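Local coordinates for protein hypoxanthine-guanine-xanthine phosphoribosyltransferase (Tritrichomonas foetus, PDB 1HGX) that salvages guanine, hypoxanthine and xanthine by transferring phosphoribose to them from 5-phospho-alpha-D-ribose 1-diphosphate with magnesium, forming GMP, IMP and XMP, at residues R12-Q17 with I174-E179. Residues are numbered along the deposited sequence; the frame is centred on the assembly and turned at random.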
ATOM      1  N   ARG A  12      12.751 -12.988 -18.936  1.00 22.25           N
ATOM      2  CA  ARG A  12      13.797 -11.980 -18.852  1.00 23.04           C
ATOM      3  C   ARG A  12      13.361 -10.779 -18.035  1.00 21.49           C
ATOM      4  O   ARG A  12      12.169 -10.520 -17.862  1.00 19.94           O
ATOM      5  CB  ARG A  12      14.281 -11.527 -20.228  1.00 25.09           C
ATOM      6  CG  ARG A  12      13.234 -10.978 -21.147  1.00 32.14           C
ATOM      7  CD  ARG A  12      13.855 -10.885 -22.518  1.00 40.36           C
ATOM      8  NE  ARG A  12      12.903 -10.589 -23.577  1.00 45.84           N
ATOM      9  CZ  ARG A  12      12.515  -9.362 -23.911  1.00 51.64           C
ATOM     10  NH1 ARG A  12      12.982  -8.300 -23.259  1.00 53.05           N
ATOM     11  NH2 ARG A  12      11.717  -9.191 -24.952  1.00 54.37           N
ATOM     12  N   VAL A  13      14.348 -10.081 -17.494  1.00 18.74           N
ATOM     13  CA  VAL A  13      14.117  -8.906 -16.675  1.00 18.59           C
ATOM     14  C   VAL A  13      14.175  -7.700 -17.583  1.00 18.16           C
ATOM     15  O   VAL A  13      15.037  -7.631 -18.464  1.00 21.26           O
ATOM     16  CB  VAL A  13      15.221  -8.757 -15.618  1.00 17.23           C
ATOM     17  CG1 VAL A  13      15.040  -7.470 -14.837  1.00 22.44           C
ATOM     18  CG2 VAL A  13      15.223  -9.964 -14.687  1.00 16.21           C
ATOM     19  N   LEU A  14      13.227  -6.787 -17.413  1.00 13.62           N
ATOM     20  CA  LEU A  14      13.196  -5.568 -18.199  1.00 15.00           C
ATOM     21  C   LEU A  14      13.864  -4.446 -17.412  1.00 17.51           C
ATOM     22  O   LEU A  14      14.599  -3.639 -17.970  1.00 17.58           O
ATOM     23  CB  LEU A  14      11.757  -5.182 -18.548  1.00 16.54           C
ATOM     24  CG  LEU A  14      10.963  -6.142 -19.446  1.00 19.86           C
ATOM     25  CD1 LEU A  14       9.593  -5.546 -19.730  1.00 21.58           C
ATOM     26  CD2 LEU A  14      11.708  -6.398 -20.758  1.00 18.68           C
ATOM     27  N   TYR A  15      13.600  -4.398 -16.108  1.00 18.43           N
ATOM     28  CA  TYR A  15      14.172  -3.367 -15.235  1.00 18.53           C
ATOM     29  C   TYR A  15      14.458  -3.976 -13.887  1.00 17.61           C
ATOM     30  O   TYR A  15      13.645  -4.729 -13.364  1.00 22.14           O
ATOM     31  CB  TYR A  15      13.198  -2.190 -15.054  1.00 18.36           C
ATOM     32  CG  TYR A  15      12.828  -1.522 -16.350  1.00 18.40           C
ATOM     33  CD1 TYR A  15      13.729  -0.692 -17.011  1.00 18.68           C
ATOM     34  CD2 TYR A  15      11.614  -1.791 -16.963  1.00 18.20           C
ATOM     35  CE1 TYR A  15      13.431  -0.159 -18.254  1.00 19.63           C
ATOM     36  CE2 TYR A  15      11.309  -1.261 -18.203  1.00 20.34           C
ATOM     37  CZ  TYR A  15      12.221  -0.452 -18.844  1.00 19.99           C
ATOM     38  OH  TYR A  15      11.917   0.047 -20.088  1.00 27.37           O
ATOM     39  N   ASN A  16      15.639  -3.699 -13.355  1.00 19.99           N
ATOM     40  CA  ASN A  16      16.028  -4.215 -12.045  1.00 25.31           C
ATOM     41  C   ASN A  16      15.644  -3.206 -10.958  1.00 22.92           C
ATOM     42  O   ASN A  16      15.242  -2.087 -11.269  1.00 19.94           O
ATOM     43  CB  ASN A  16      17.532  -4.535 -12.006  1.00 30.38           C
ATOM     44  CG  ASN A  16      18.395  -3.345 -12.372  1.00 35.06           C
ATOM     45  OD1 ASN A  16      18.370  -2.317 -11.700  1.00 37.91           O
ATOM     46  ND2 ASN A  16      19.164  -3.480 -13.446  1.00 37.77           N
ATOM     47  N   GLN A  17      15.815  -3.579  -9.695  1.00 23.02           N
ATOM     48  CA  GLN A  17      15.439  -2.697  -8.592  1.00 27.86           C
ATOM     49  C   GLN A  17      16.153  -1.349  -8.655  1.00 26.31           C
ATOM     50  O   GLN A  17      15.572  -0.321  -8.313  1.00 26.53           O
ATOM     51  CB  GLN A  17      15.655  -3.390  -7.238  1.00 30.73           C
ATOM     52  CG  GLN A  17      14.817  -2.819  -6.066  1.00 38.68           C
ATOM     53  CD  GLN A  17      13.297  -2.855  -6.310  1.00 42.66           C
ATOM     54  OE1 GLN A  17      12.648  -1.809  -6.423  1.00 50.43           O
ATOM     55  NE2 GLN A  17      12.735  -4.037  -6.371  1.00 44.46           N
ATOM     56  N   ILE A 174      10.905  -5.919 -12.765  1.00 17.76           N
ATOM     57  CA  ILE A 174       9.759  -5.932 -13.656  1.00 17.98           C
ATOM     58  C   ILE A 174      10.262  -6.835 -14.788  1.00 18.63           C
ATOM     59  O   ILE A 174      11.336  -6.601 -15.340  1.00 17.74           O
ATOM     60  CB  ILE A 174       9.440  -4.514 -14.164  1.00 19.97           C
ATOM     61  CG1 ILE A 174       8.789  -3.697 -13.036  1.00 18.25           C
ATOM     62  CG2 ILE A 174       8.555  -4.568 -15.410  1.00 18.66           C
ATOM     63  CD1 ILE A 174       8.634  -2.237 -13.362  1.00 19.43           C
ATOM     64  N   GLY A 175       9.532  -7.897 -15.091  1.00 20.20           N
ATOM     65  CA  GLY A 175       9.980  -8.797 -16.135  1.00 19.32           C
ATOM     66  C   GLY A 175       8.839  -9.435 -16.889  1.00 19.88           C
ATOM     67  O   GLY A 175       7.676  -9.202 -16.572  1.00 19.15           O
ATOM     68  N   ILE A 176       9.188 -10.255 -17.873  1.00 18.59           N
ATOM     69  CA  ILE A 176       8.221 -10.945 -18.725  1.00 17.50           C
ATOM     70  C   ILE A 176       7.970 -12.356 -18.220  1.00 19.07           C
ATOM     71  O   ILE A 176       8.914 -13.106 -17.946  1.00 18.05           O
ATOM     72  CB  ILE A 176       8.747 -11.019 -20.190  1.00 20.47           C
ATOM     73  CG1 ILE A 176       8.860  -9.604 -20.778  1.00 23.21           C
ATOM     74  CG2 ILE A 176       7.848 -11.905 -21.049  1.00 14.35           C
ATOM     75  CD1 ILE A 176       9.596  -9.530 -22.089  1.00 21.84           C
ATOM     76  N   LEU A 177       6.699 -12.714 -18.107  1.00 20.23           N
ATOM     77  CA  LEU A 177       6.299 -14.042 -17.650  1.00 25.42           C
ATOM     78  C   LEU A 177       6.564 -15.005 -18.815  1.00 31.37           C
ATOM     79  O   LEU A 177       6.197 -14.703 -19.956  1.00 29.55           O
ATOM     80  CB  LEU A 177       4.801 -14.025 -17.308  1.00 23.17           C
ATOM     81  CG  LEU A 177       4.083 -15.062 -16.432  1.00 23.22           C
ATOM     82  CD1 LEU A 177       3.036 -15.792 -17.236  1.00 24.70           C
ATOM     83  CD2 LEU A 177       5.055 -16.016 -15.771  1.00 21.58           C
ATOM     84  N   LYS A 178       7.247 -16.119 -18.543  1.00 35.79           N
ATOM     85  CA  LYS A 178       7.538 -17.116 -19.579  1.00 40.84           C
ATOM     86  C   LYS A 178       6.244 -17.605 -20.200  1.00 45.48           C
ATOM     87  O   LYS A 178       5.218 -17.679 -19.526  1.00 38.66           O
ATOM     88  CB  LYS A 178       8.232 -18.342 -18.991  1.00 39.95           C
ATOM     89  CG  LYS A 178       9.705 -18.226 -18.763  1.00 40.64           C
ATOM     90  CD  LYS A 178      10.225 -19.544 -18.224  1.00 41.82           C
ATOM     91  CE  LYS A 178      11.681 -19.440 -17.836  1.00 48.65           C
ATOM     92  NZ  LYS A 178      12.221 -20.728 -17.333  1.00 53.84           N
ATOM     93  N   GLU A 179       6.315 -18.007 -21.464  1.00 57.25           N
ATOM     94  CA  GLU A 179       5.147 -18.521 -22.166  1.00 71.02           C
ATOM     95  C   GLU A 179       4.706 -19.848 -21.561  1.00 78.71           C
ATOM     96  O   GLU A 179       3.846 -20.533 -22.109  1.00 78.93           O
ATOM     97  CB  GLU A 179       5.460 -18.702 -23.652  1.00 73.90           C
ATOM     98  CG  GLU A 179       5.621 -17.396 -24.399  1.00 79.51           C
ATOM     99  CD  GLU A 179       4.405 -16.499 -24.252  1.00 83.67           C
ATOM    100  OE1 GLU A 179       3.273 -16.990 -24.460  1.00 86.42           O
ATOM    101  OE2 GLU A 179       4.578 -15.308 -23.915  1.00 86.38           O
TER
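R12-Y15 pairs antiparallel with I174-I176 through backbone hydrogen bonds whose register shifts by one at a classic beta bulge, in which L14 and Y15 both face I174. The carbonyl O of I174 takes two donors in its own plane, L14 N at 2.8 Å and, by a longer bond, Y15 N at 3.3 Å, while I174 N donates a hydrogen bond to Y15 O (3.0 Å). Beyond the bulge, I176 N bonds R12 O, and V13 sits across from G175 with their CA atoms 4.2 Å apart; glycine suits this place because a CB there would run into R12 O. The strands, from near both chain ends, help build the hood of this type I phosphoribosyltransferase: 174-177 is the middle strand of a small antiparallel sheet, between 10-15 and 157-158, and the I176 side chain lies about 8 Å from bound GMP. Within the bulge, L14 points toward the partner strand, and its CD2 meets I176 CD1 at 4.0 Å. I176 CD1 also covers one face of the R12 guanidinium, 3.4 Å above the plane and over its centre. R12 gets there by tucking CG between its backbone N and carbonyl carbon (chi1 57°), then running extended alongside I176; the apolar methyl suits the flat face, leaving NH2 to form a salt bridge with E153. Y15 offers a broad ring, its edge to I174 CG2 and its stacking surface to F150.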